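Lin2118 protein (PDB 3OOU) is of unknown function, but its C-terminal AraC-type helix-turn-helix domain, the part modelled here, probably binds specific DNA sequences to regulate transcription. Local coordinates at residues P100-Y103 / R104-Q108; Y89-F92 / K93-T96; L73-I76 / A77-G81; L54-Y57 / R58-A62; M46-F50 / T51-N55. All blocks are in the same frame, centred on the assembly; numbering follows the deposited sequence.

Overall arrangement
All five contacts lie inside the helix-turn-helix region and run along the chain in the order 5, 4, 3, 2, 1. Contacts 5 and 4 share Leu54 and Asn55 on helix 50-68 and are tied by a salt bridge from Glu48 OE2 to Arg56 NH2. Contact 2 leans on both: its centre is about 9 Å from that of contact 4, and Lys94 NZ pairs with Asp52 OD1 of contact 5 at 3.0 Å. Contact 3 meets contact 4 through Ser80 and contact 1 through Leu73 and Ile76. Contacts 1 and 5 are farthest apart, about 25 Å between centres. A BTB molecule, a likely crystallisation additive, lies about 6 Å from the His107 side chain.

Contact 1. Residues P100-Y103 / R104-Q108; sequences PNRY and RKIHQ
One face of the Tyr103 ring receives the edge of His107: CD2 of His107 sits 3.4 Å above the plane, over the ring centre. The pair is a T-shaped (edge-to-face) stack one turn apart on helix 100-107, the last helix of the AraC-type domain, with ring centroids 4.5 Å apart and planes at 60°. Tyr103 holds CG anti to its own N (chi1 -170°), while His107 has CG beside its N (chi1 -57°), which brings its CD2 corner in over the tyrosine. CG2 of the adjacent Ile106 lies over one face of the imidazole.

The Arg102 guanidinium has CG1 of Ile106 over one face, displaced toward the rim, and CB of Lys105 in its plane at the edge. It meets the methylene part of Lys105: the chain of Arg102 bends at chi2, and NH1 comes to 3.5 Å from CD of Lys105. Their charged ends stay apart.

The Arg104 guanidinium is bonded to the body of the domain. Its NE and NH2 donate to the carbonyl oxygens of Leu66, Thr69 and Asp71, at the end of helix 50-68 and in the link leading to helix 73-79. Pro100 and Tyr103 pack against helix 85-96. In the plane of the Arg104 guanidinium, at its edge, a water accepts from NH1 at 2.8 Å and donates to OD1 of Asn101 at 2.7 Å.

Contact 2. Residues Y89-F92 / K93-T96; sequences YRQF and KKHT
Gln91 and His95 run side by side, pointing the same way from successive turns of helix 85-96 in the AraC-type helix-turn-helix domain, with amide and imidazole planes 45° apart. Both first torsions set the chain beside the backbone N, and a second bend at chi2 of Gln91 brings OE1 back to the histidine. OE1 lies in the imidazole plane at its edge, 3.7 Å from CD2. In that same plane, at the edge, a water joins the two residues: it lies 2.6 Å from Gln91 OE1 and 2.8 Å from His95 NE2. The extended chain of Lys94 reaches this water too, and its NZ shares a second water with Gln91 NE2.

Phe92 and Thr96 meet across the ring face. The methyl CG2 of Thr96 stands over the phenyl in a CH-pi contact, 3.9 Å from the centroid and 19° off the normal, displaced toward the rim. Its hydroxyl turns back instead to the carbonyl of Phe92: with chi1 at 71°, OG1 lies between its own N and carbonyl carbon and donates to Phe92 O at 2.9 Å, from well above the carbonyl plane. Phe92 also packs on Leu66 and Pro100, while Thr96 touches Val59 and Tyr103.

Phe92 O thus takes both OG1 and N of Thr96, besides a weak bond from His95 N, and OG1 is gripped again by Glu98 N, so the last turn of the helix is fastened to the turn that follows. On the polar side, the salt bridge from Lys94 to Asp52 joins the water network to helix 50-68.

Contact 3. Residues L73-I76 / A77-G81; sequences LTII and AGKSG
Ser80 turns its hydroxyl back onto the last turn of helix 73-79, with OG donating to Ile76 O at 2.8 Å. The torsion explains the reach: OG lies beside the serine's own N (chi1 -54°), directed back up that turn, and arrives from above the carbonyl plane of Ile76. The backbone N of Ser80 adds only a weak bond to the same oxygen. This is the C-terminal end of a short helix of the AraC-type helix-turn-helix domain, closed by a Schellman motif in which Gly81 takes positive phi (100°) and sends its N to Gly78 O at 3.1 Å.

Ile76 has CG1 beside its N and CG2 beside its carbonyl carbon (chi1 -71°). The branched CG2 therefore lies next to the serine hydroxyl, 4.1 Å from OG, and gives that buried bond an apolar flank. On the outer side, Lys79 sets its CG beside the backbone N and then runs extended. That CG rests 3.4 Å from Ile75 O, and at the far end NZ makes a weak, long ion pair with Glu65.

The short helix is held between three others. Ile76 and Ser80 face helix 50-68, Ile76 at Leu66 and Ser80 at Tyr61 and Ala62; Leu73 and Ala77 meet Met85 of helix 85-96, and Ala77 also Phe88; and helix 100-107 approaches through Pro100 and Asn101 on Leu73 and through Arg104 on Ile76.

Contact 4. Residues L54-Y57 / R58-A62; sequences LNRY and RVNYA
Leu54 under Arg58 is an i to i+4 packing contact within helix 50-68, the long helix that runs through the centre of the AraC-type domain and links its two ends. CD2 of Leu54 lies over the centre of one guanidinium face, 3.6 Å above the plane, with NH1 and CZ of Arg58 each 3.6 Å away. Both chains contribute to this overlap. Arg58 sets CG beside its N (chi1 -72°) and runs extended to NE, folding back along the preceding turn, so that CG also passes 3.3 Å from Leu54 O. Leu54 holds CG anti to its N (chi1 -177°), placing its branched end, CD2 foremost, against the arginine plane.

On another side of the helix, Arg56 and Asn60 lie side by side, pointing the same way, with the planes of their end groups 55° apart. Their touch is light, CG of Arg56 being 4.1 Å from ND2 of Asn60. The polar ends have other partners: in the modelled conformer Arg56 forms a salt bridge with Glu48, and OD1 of Asn60 accepts from Lys63. Val59 turns CG2 against Asn55 O at 3.2 Å and touches Thr96 of helix 85-96.

Tyr57 meets Phe18 edge-to-face on the side toward the N-terminal helices. Arg58 NE donates to Phe18 O, which ties the guanidinium to the N-terminal part of the domain. The buried guanidinium thus has a hydrocarbon on one face, while NE bonds to that carbonyl and NH2 is also hydrogen-bonded; such bonds probably offset part of the cost of burying the charge.

Contact 5. Residues M46-F50 / T51-N55; sequences MGEHF and TDYLN
Phe50 and Leu54 supply the apolar part of the contact, lying side by side and pointing the same way, with CZ of Phe50 3.9 Å from CD2 of Leu54 and the leucine CB over one ring face. The phenylalanine keeps CG anti to its N (chi1 167°) and extends on to Ile14, Leu24 and Leu27 of the first two helices. A second apolar touch bridges the turn: selenomethionine Met46, bent at chi2 and chi3, brings CE to 3.8 Å from CE1 of Tyr53, whose ring also meets Phe42 edge-to-face.

The backbone bonds mark the start of helix 50-68. His49 occupies the N-cap position, its O taking Tyr53 N at 3.1 Å and, weakly, Asp52 N. The segment before it is the turn out of helix 35-46, where Gly47 has positive phi (77°), and this turn joins helix 35-46 to helix 50-68 within the AraC-type domain.

Among polar side chains, Glu48 approaches Tyr53 at the ring edge. OE2 lies in the ring plane, 3.6 Å from CD1, and the carboxylate, which is engaged by Arg56, stands at 88° to the ring. Asp52 and His49 run alongside each other with planes likewise near perpendicular, and OD2 of Asp52 comes to 3.5 Å from CB of His49. With OD1 of Asp52 occupied by Lys94, a water donates to OD2 at 2.6 Å and accepts from His49 N at 2.9 Å.

Contact 1. Residues P100-Y103 / R104-Q108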
# COMPACT_ATOMS: atom_id res chain seq x y z
N PRO A 100 -3.32 -7.39 12.80
CA PRO A 100 -4.49 -7.70 11.97
C PRO A 100 -5.58 -8.49 12.69
O PRO A 100 -6.75 -8.10 12.63
CB PRO A 100 -3.91 -8.52 10.82
CG PRO A 100 -2.48 -8.14 10.74
CD PRO A 100 -2.05 -7.73 12.12
N ASN A 101 -5.23 -9.58 13.36
CA ASN A 101 -6.29 -10.38 13.96
C ASN A 101 -6.89 -9.74 15.22
O ASN A 101 -8.05 -9.98 15.53
CB ASN A 101 -5.85 -11.84 14.17
CG ASN A 101 -6.91 -12.84 13.70
OD1 ASN A 101 -7.62 -12.61 12.71
ND2 ASN A 101 -7.02 -13.97 14.40
N ARG A 102 -6.12 -8.90 15.91
CA ARG A 102 -6.63 -8.08 17.01
C ARG A 102 -7.62 -7.03 16.50
O ARG A 102 -8.68 -6.81 17.10
CB ARG A 102 -5.48 -7.40 17.76
CG ARG A 102 -5.88 -6.68 19.04
CD ARG A 102 -5.83 -7.60 20.26
NE ARG A 102 -6.52 -7.02 21.41
CZ ARG A 102 -7.81 -7.19 21.69
NH1 ARG A 102 -8.57 -7.94 20.91
NH2 ARG A 102 -8.33 -6.62 22.76
N TYR A 103 -7.28 -6.38 15.39
CA TYR A 103 -8.17 -5.41 14.74
C TYR A 103 -9.49 -6.07 14.36
O TYR A 103 -10.56 -5.52 14.61
CB TYR A 103 -7.49 -4.84 13.49
CG TYR A 103 -8.22 -3.66 12.88
CD1 TYR A 103 -7.92 -2.36 13.27
CD2 TYR A 103 -9.19 -3.85 11.89
CE1 TYR A 103 -8.57 -1.27 12.72
CE2 TYR A 103 -9.86 -2.77 11.34
CZ TYR A 103 -9.54 -1.48 11.75
OH TYR A 103 -10.19 -0.40 11.21
N ARG A 104 -9.39 -7.25 13.76
CA ARG A 104 -10.56 -8.04 13.39
C ARG A 104 -11.40 -8.37 14.62
O ARG A 104 -12.63 -8.30 14.56
CB ARG A 104 -10.13 -9.32 12.67
CG ARG A 104 -11.23 -9.98 11.86
CD ARG A 104 -10.69 -11.14 11.07
NE ARG A 104 -11.23 -11.15 9.72
CZ ARG A 104 -10.92 -12.03 8.77
NH1 ARG A 104 -10.04 -13.00 9.00
NH2 ARG A 104 -11.49 -11.93 7.58
N LYS A 105 -10.73 -8.71 15.72
CA LYS A 105 -11.41 -9.04 16.99
C LYS A 105 -12.17 -7.85 17.58
O LYS A 105 -13.34 -7.99 17.97
CB LYS A 105 -10.41 -9.61 18.00
CG LYS A 105 -11.04 -10.48 19.10
CD LYS A 105 -9.96 -11.06 20.02
CE LYS A 105 -10.55 -12.01 21.07
NZ LYS A 105 -10.75 -13.40 20.55
N ILE A 106 -11.51 -6.70 17.66
CA ILE A 106 -12.11 -5.48 18.23
C ILE A 106 -13.32 -5.00 17.42
O ILE A 106 -14.31 -4.55 17.99
CB ILE A 106 -11.07 -4.32 18.36
CG1 ILE A 106 -9.90 -4.73 19.26
CG2 ILE A 106 -11.73 -3.06 18.91
CD1 ILE A 106 -8.69 -3.81 19.15
N HIS A 107 -13.23 -5.10 16.09
CA HIS A 107 -14.15 -4.38 15.21
C HIS A 107 -15.16 -5.22 14.41
O HIS A 107 -16.11 -4.66 13.85
CB HIS A 107 -13.37 -3.47 14.25
CG HIS A 107 -12.50 -2.48 14.95
ND1 HIS A 107 -13.00 -1.53 15.82
CD2 HIS A 107 -11.16 -2.28 14.92
CE1 HIS A 107 -12.01 -0.79 16.29
NE2 HIS A 107 -10.88 -1.23 15.75
N GLN A 108 -14.95 -6.53 14.32
CA GLN A 108 -15.85 -7.36 13.51
C GLN A 108 -17.00 -7.90 14.34
O GLN A 108 -18.16 -7.74 13.97
CB GLN A 108 -15.09 -8.50 12.82
CG GLN A 108 -15.90 -9.22 11.75
CD GLN A 108 -15.14 -10.35 11.08
OE1 GLN A 108 -14.44 -11.12 11.74
NE2 GLN A 108 -15.27 -10.46 9.76
OXT GLN A 108 -16.80 -8.51 15.39
O HOH W 1 -8.62 -14.45 10.94

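Contact 2. Residues Y89-F92 / K93-T96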
# COMPACT_ATOMS: atom_id res chain seq x y z
N TYR A 89 2.47 -7.88 8.36
CA TYR A 89 2.24 -7.85 9.80
C TYR A 89 2.77 -6.55 10.42
O TYR A 89 2.06 -5.88 11.17
CB TYR A 89 2.87 -9.08 10.45
CG TYR A 89 2.43 -9.33 11.86
CD1 TYR A 89 1.17 -9.88 12.14
CD2 TYR A 89 3.28 -9.06 12.93
CE1 TYR A 89 0.77 -10.12 13.45
CE2 TYR A 89 2.90 -9.30 14.24
CZ TYR A 89 1.64 -9.82 14.49
OH TYR A 89 1.27 -10.06 15.79
N ARG A 90 4.01 -6.20 10.08
CA ARG A 90 4.64 -4.96 10.58
C ARG A 90 3.88 -3.73 10.11
O ARG A 90 3.59 -2.82 10.90
CB ARG A 90 6.09 -4.86 10.11
CG ARG A 90 7.07 -5.74 10.86
CD ARG A 90 8.52 -5.36 10.55
NE ARG A 90 8.88 -5.57 9.14
CZ ARG A 90 9.27 -6.73 8.62
NH1 ARG A 90 9.34 -7.82 9.36
NH2 ARG A 90 9.58 -6.80 7.33
N GLN A 91 3.55 -3.71 8.82
CA GLN A 91 2.91 -2.54 8.22
C GLN A 91 1.49 -2.30 8.71
O GLN A 91 1.09 -1.15 8.91
CB GLN A 91 2.97 -2.65 6.69
CG GLN A 91 4.37 -2.48 6.12
CD GLN A 91 5.01 -1.15 6.50
OE1 GLN A 91 4.35 -0.11 6.52
NE2 GLN A 91 6.30 -1.19 6.82
N PHE A 92 0.73 -3.38 8.91
CA PHE A 92 -0.63 -3.26 9.43
C PHE A 92 -0.59 -2.68 10.85
O PHE A 92 -1.36 -1.77 11.17
CB PHE A 92 -1.35 -4.62 9.43
CG PHE A 92 -2.83 -4.51 9.63
CD1 PHE A 92 -3.69 -4.51 8.54
CD2 PHE A 92 -3.38 -4.41 10.91
CE1 PHE A 92 -5.08 -4.40 8.71
CE2 PHE A 92 -4.76 -4.30 11.09
CZ PHE A 92 -5.61 -4.31 9.99
N LYS A 93 0.33 -3.18 11.67
CA LYS A 93 0.51 -2.68 13.03
C LYS A 93 0.88 -1.20 13.03
O LYS A 93 0.34 -0.42 13.81
CB LYS A 93 1.57 -3.51 13.77
CG LYS A 93 1.94 -3.02 15.18
CD LYS A 93 0.78 -3.14 16.16
CE LYS A 93 1.17 -2.61 17.53
NZ LYS A 93 0.05 -2.69 18.50
N LYS A 94 1.80 -0.83 12.14
CA LYS A 94 2.26 0.55 12.02
C LYS A 94 1.12 1.53 11.69
O LYS A 94 1.03 2.61 12.28
CB LYS A 94 3.38 0.65 10.98
CG LYS A 94 3.90 2.05 10.73
CD LYS A 94 4.99 2.07 9.67
CE LYS A 94 5.58 3.46 9.52
NZ LYS A 94 6.45 3.58 8.33
N HIS A 95 0.25 1.13 10.78
CA HIS A 95 -0.76 2.04 10.24
C HIS A 95 -2.14 2.00 10.91
O HIS A 95 -2.95 2.92 10.72
CB HIS A 95 -0.86 1.90 8.71
CG HIS A 95 0.33 2.46 7.99
ND1 HIS A 95 0.53 3.82 7.84
CD2 HIS A 95 1.40 1.86 7.41
CE1 HIS A 95 1.66 4.03 7.19
NE2 HIS A 95 2.20 2.86 6.91
N THR A 96 -2.41 0.96 11.70
CA THR A 96 -3.67 0.89 12.45
C THR A 96 -3.47 0.97 13.97
O THR A 96 -4.42 1.24 14.71
CB THR A 96 -4.49 -0.39 12.16
OG1 THR A 96 -3.84 -1.53 12.72
CG2 THR A 96 -4.71 -0.59 10.65
O HOH W 2 4.78 2.44 6.00
O HOH W 3 7.96 1.14 7.67

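Contact 3. Residues L73-I76 / A77-G81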
# COMPACT_ATOMS: atom_id res chain seq x y z
N LEU A 73 -6.74 -14.54 6.41
CA LEU A 73 -5.90 -13.36 6.61
C LEU A 73 -4.76 -13.22 5.59
O LEU A 73 -4.51 -12.12 5.07
CB LEU A 73 -5.33 -13.40 8.02
CG LEU A 73 -4.62 -12.17 8.59
CD1 LEU A 73 -4.87 -12.11 10.09
CD2 LEU A 73 -3.14 -12.19 8.29
N THR A 74 -4.05 -14.31 5.33
CA THR A 74 -3.00 -14.36 4.32
C THR A 74 -3.59 -14.08 2.93
O THR A 74 -2.98 -13.37 2.13
CB THR A 74 -2.25 -15.70 4.36
OG1 THR A 74 -1.51 -15.77 5.58
CG2 THR A 74 -1.29 -15.84 3.19
N ILE A 75 -4.78 -14.60 2.65
CA ILE A 75 -5.46 -14.33 1.38
C ILE A 75 -5.79 -12.84 1.27
O ILE A 75 -5.64 -12.22 0.22
CB ILE A 75 -6.73 -15.22 1.22
CG1 ILE A 75 -6.35 -16.70 1.31
CG2 ILE A 75 -7.41 -14.95 -0.11
CD1 ILE A 75 -7.45 -17.65 0.89
N ILE A 76 -6.26 -12.26 2.38
CA ILE A 76 -6.60 -10.83 2.39
C ILE A 76 -5.36 -9.94 2.19
O ILE A 76 -5.42 -8.95 1.45
CB ILE A 76 -7.40 -10.42 3.64
CG1 ILE A 76 -8.80 -11.02 3.55
CG2 ILE A 76 -7.45 -8.89 3.78
CD1 ILE A 76 -9.60 -10.97 4.84
N ALA A 77 -4.25 -10.32 2.81
CA ALA A 77 -2.99 -9.61 2.61
C ALA A 77 -2.59 -9.64 1.14
O ALA A 77 -2.16 -8.63 0.58
CB ALA A 77 -1.90 -10.23 3.47
N GLY A 78 -2.78 -10.80 0.50
CA GLY A 78 -2.50 -10.94 -0.93
C GLY A 78 -3.35 -10.00 -1.77
O GLY A 78 -2.84 -9.34 -2.68
N LYS A 79 -4.64 -9.92 -1.44
CA LYS A 79 -5.56 -9.05 -2.16
C LYS A 79 -5.23 -7.57 -1.95
O LYS A 79 -5.63 -6.73 -2.74
CB LYS A 79 -7.00 -9.31 -1.73
CG LYS A 79 -7.53 -10.66 -2.15
CD LYS A 79 -8.92 -10.82 -1.60
CE LYS A 79 -9.63 -11.99 -2.22
NZ LYS A 79 -11.10 -11.78 -2.10
N SER A 80 -4.50 -7.28 -0.88
CA SER A 80 -4.15 -5.92 -0.51
C SER A 80 -2.79 -5.50 -1.08
O SER A 80 -2.37 -4.35 -0.91
CB SER A 80 -4.15 -5.76 1.01
OG SER A 80 -5.39 -6.19 1.55
N GLY A 81 -2.11 -6.43 -1.75
CA GLY A 81 -0.82 -6.14 -2.37
C GLY A 81 0.41 -6.60 -1.62
O GLY A 81 1.52 -6.13 -1.90

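Contact 4. Residues L54-Y57 / R58-A62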
# COMPACT_ATOMS: atom_id res chain seq x y z
N LEU A 54 2.10 4.13 0.06
CA LEU A 54 1.54 2.90 -0.49
C LEU A 54 1.10 1.93 0.60
O LEU A 54 0.02 1.34 0.51
CB LEU A 54 2.52 2.25 -1.48
CG LEU A 54 2.02 0.99 -2.17
CD1 LEU A 54 0.73 1.23 -2.98
CD2 LEU A 54 3.11 0.43 -3.07
N ASN A 55 1.92 1.78 1.64
CA ASN A 55 1.55 0.93 2.78
C ASN A 55 0.27 1.40 3.47
O ASN A 55 -0.59 0.58 3.77
CB ASN A 55 2.72 0.79 3.77
CG ASN A 55 3.74 -0.25 3.34
OD1 ASN A 55 4.95 0.04 3.24
ND2 ASN A 55 3.28 -1.46 3.09
N ARG A 56 0.14 2.70 3.73
CA ARG A 56 -1.08 3.19 4.36
C ARG A 56 -2.30 2.89 3.47
O ARG A 56 -3.34 2.45 3.97
CB ARG A 56 -1.00 4.68 4.69
CG ARG A 56 -2.09 5.14 5.67
CD ARG A 56 -2.03 6.64 5.95
NE ARG A 56 -1.73 7.37 4.73
CZ ARG A 56 -0.55 7.91 4.45
NH1 ARG A 56 0.45 7.83 5.33
NH2 ARG A 56 -0.37 8.55 3.31
N TYR A 57 -2.14 3.10 2.16
CA TYR A 57 -3.22 2.86 1.21
C TYR A 57 -3.66 1.39 1.23
O TYR A 57 -4.84 1.07 1.32
CB TYR A 57 -2.78 3.29 -0.21
CG TYR A 57 -3.93 3.38 -1.19
CD1 TYR A 57 -4.59 4.59 -1.40
CD2 TYR A 57 -4.35 2.26 -1.90
CE1 TYR A 57 -5.65 4.68 -2.30
CE2 TYR A 57 -5.42 2.34 -2.80
CZ TYR A 57 -6.06 3.55 -2.99
OH TYR A 57 -7.12 3.63 -3.88
N ARG A 58 -2.67 0.49 1.19
CA ARG A 58 -2.93 -0.94 1.20
C ARG A 58 -3.52 -1.42 2.51
O ARG A 58 -4.44 -2.25 2.52
CB ARG A 58 -1.63 -1.69 0.90
CG ARG A 58 -1.21 -1.55 -0.55
CD ARG A 58 0.16 -2.17 -0.79
NE ARG A 58 0.35 -2.43 -2.21
CZ ARG A 58 1.50 -2.83 -2.75
NH1 ARG A 58 2.58 -2.98 -2.00
NH2 ARG A 58 1.56 -3.08 -4.06
N VAL A 59 -3.00 -0.90 3.62
CA VAL A 59 -3.51 -1.28 4.94
C VAL A 59 -4.96 -0.81 5.12
O VAL A 59 -5.77 -1.53 5.70
CB VAL A 59 -2.58 -0.79 6.09
CG1 VAL A 59 -3.26 -0.93 7.44
CG2 VAL A 59 -1.28 -1.58 6.07
N ASN A 60 -5.28 0.36 4.58
CA ASN A 60 -6.67 0.83 4.65
C ASN A 60 -7.64 -0.10 3.94
O ASN A 60 -8.75 -0.31 4.41
CB ASN A 60 -6.80 2.28 4.17
CG ASN A 60 -6.37 3.27 5.23
OD1 ASN A 60 -6.29 2.95 6.42
ND2 ASN A 60 -6.06 4.49 4.80
N TYR A 61 -7.21 -0.67 2.82
CA TYR A 61 -8.02 -1.68 2.16
C TYR A 61 -8.13 -2.94 3.02
O TYR A 61 -9.23 -3.46 3.24
CB TYR A 61 -7.43 -2.04 0.79
CG TYR A 61 -8.33 -2.99 0.04
CD1 TYR A 61 -9.44 -2.50 -0.64
CD2 TYR A 61 -8.08 -4.36 0.01
CE1 TYR A 61 -10.28 -3.33 -1.32
CE2 TYR A 61 -8.95 -5.22 -0.69
CZ TYR A 61 -10.05 -4.67 -1.36
OH TYR A 61 -10.94 -5.43 -2.07
N ALA A 62 -6.99 -3.43 3.50
CA ALA A 62 -6.93 -4.67 4.27
C ALA A 62 -7.83 -4.62 5.49
O ALA A 62 -8.53 -5.60 5.79
CB ALA A 62 -5.49 -4.98 4.69

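Contact 5. Residues M46-F50 / T51-N55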
# COMPACT_ATOMS: atom_id res chain seq x y z
N MSE A 46 4.32 14.92 -1.38
CA MSE A 46 3.46 14.19 -0.44
C MSE A 46 3.94 14.24 1.01
O MSE A 46 3.18 13.90 1.93
CB MSE A 46 3.29 12.73 -0.89
CG MSE A 46 2.76 12.59 -2.32
SE MSE A 46 1.07 13.49 -2.61
CE MSE A 46 0.00 12.60 -1.28
N GLY A 47 5.20 14.64 1.21
CA GLY A 47 5.77 14.77 2.55
C GLY A 47 6.18 13.47 3.23
O GLY A 47 6.45 13.45 4.43
N GLU A 48 6.23 12.39 2.45
CA GLU A 48 6.61 11.08 2.96
C GLU A 48 7.13 10.22 1.82
O GLU A 48 6.92 10.55 0.65
CB GLU A 48 5.41 10.38 3.62
CG GLU A 48 4.27 10.08 2.66
CD GLU A 48 3.08 9.42 3.31
OE1 GLU A 48 3.26 8.69 4.32
OE2 GLU A 48 1.96 9.63 2.81
N HIS A 49 7.79 9.11 2.16
CA HIS A 49 8.26 8.18 1.15
C HIS A 49 7.10 7.53 0.42
O HIS A 49 6.06 7.25 1.01
CB HIS A 49 9.11 7.08 1.79
CG HIS A 49 10.42 7.57 2.32
ND1 HIS A 49 11.60 7.44 1.62
CD2 HIS A 49 10.74 8.19 3.48
CE1 HIS A 49 12.59 7.96 2.33
NE2 HIS A 49 12.09 8.41 3.47
N PHE A 50 7.31 7.27 -0.87
CA PHE A 50 6.37 6.51 -1.68
C PHE A 50 5.90 5.24 -0.98
O PHE A 50 4.70 4.94 -0.94
CB PHE A 50 6.99 6.17 -3.05
CG PHE A 50 6.22 5.15 -3.82
CD1 PHE A 50 5.11 5.52 -4.57
CD2 PHE A 50 6.58 3.80 -3.76
CE1 PHE A 50 4.38 4.57 -5.27
CE2 PHE A 50 5.85 2.84 -4.46
CZ PHE A 50 4.75 3.22 -5.21
N THR A 51 6.84 4.47 -0.43
CA THR A 51 6.45 3.19 0.19
C THR A 51 5.56 3.39 1.41
O THR A 51 4.68 2.56 1.66
CB THR A 51 7.66 2.29 0.53
OG1 THR A 51 8.48 2.92 1.50
CG2 THR A 51 8.46 1.97 -0.73
N ASP A 52 5.76 4.47 2.16
CA ASP A 52 4.90 4.74 3.32
C ASP A 52 3.47 5.12 2.90
O ASP A 52 2.50 4.65 3.51
CB ASP A 52 5.53 5.79 4.24
CG ASP A 52 6.82 5.29 4.89
OD1 ASP A 52 6.82 4.16 5.41
OD2 ASP A 52 7.83 6.03 4.87
N TYR A 53 3.35 5.92 1.85
CA TYR A 53 2.04 6.23 1.28
C TYR A 53 1.35 4.96 0.78
O TYR A 53 0.17 4.73 1.05
CB TYR A 53 2.16 7.23 0.13
CG TYR A 53 0.84 7.55 -0.54
CD1 TYR A 53 0.11 8.68 -0.16
CD2 TYR A 53 0.33 6.74 -1.56
CE1 TYR A 53 -1.10 8.98 -0.77
CE2 TYR A 53 -0.88 7.04 -2.17
CZ TYR A 53 -1.59 8.16 -1.77
OH TYR A 53 -2.79 8.47 -2.36
N LEU A 54 2.10 4.13 0.06
CA LEU A 54 1.54 2.90 -0.49
C LEU A 54 1.10 1.93 0.60
O LEU A 54 0.02 1.34 0.51
CB LEU A 54 2.52 2.25 -1.48
CG LEU A 54 2.02 0.99 -2.17
CD1 LEU A 54 0.73 1.23 -2.98
CD2 LEU A 54 3.11 0.43 -3.07
N ASN A 55 1.92 1.78 1.64
CA ASN A 55 1.55 0.93 2.78
C ASN A 55 0.27 1.40 3.47
O ASN A 55 -0.59 0.58 3.77
CB ASN A 55 2.72 0.79 3.77
CG ASN A 55 3.74 -0.25 3.34
OD1 ASN A 55 4.95 0.04 3.24
ND2 ASN A 55 3.28 -1.46 3.09
O HOH W 4 8.12 8.63 5.01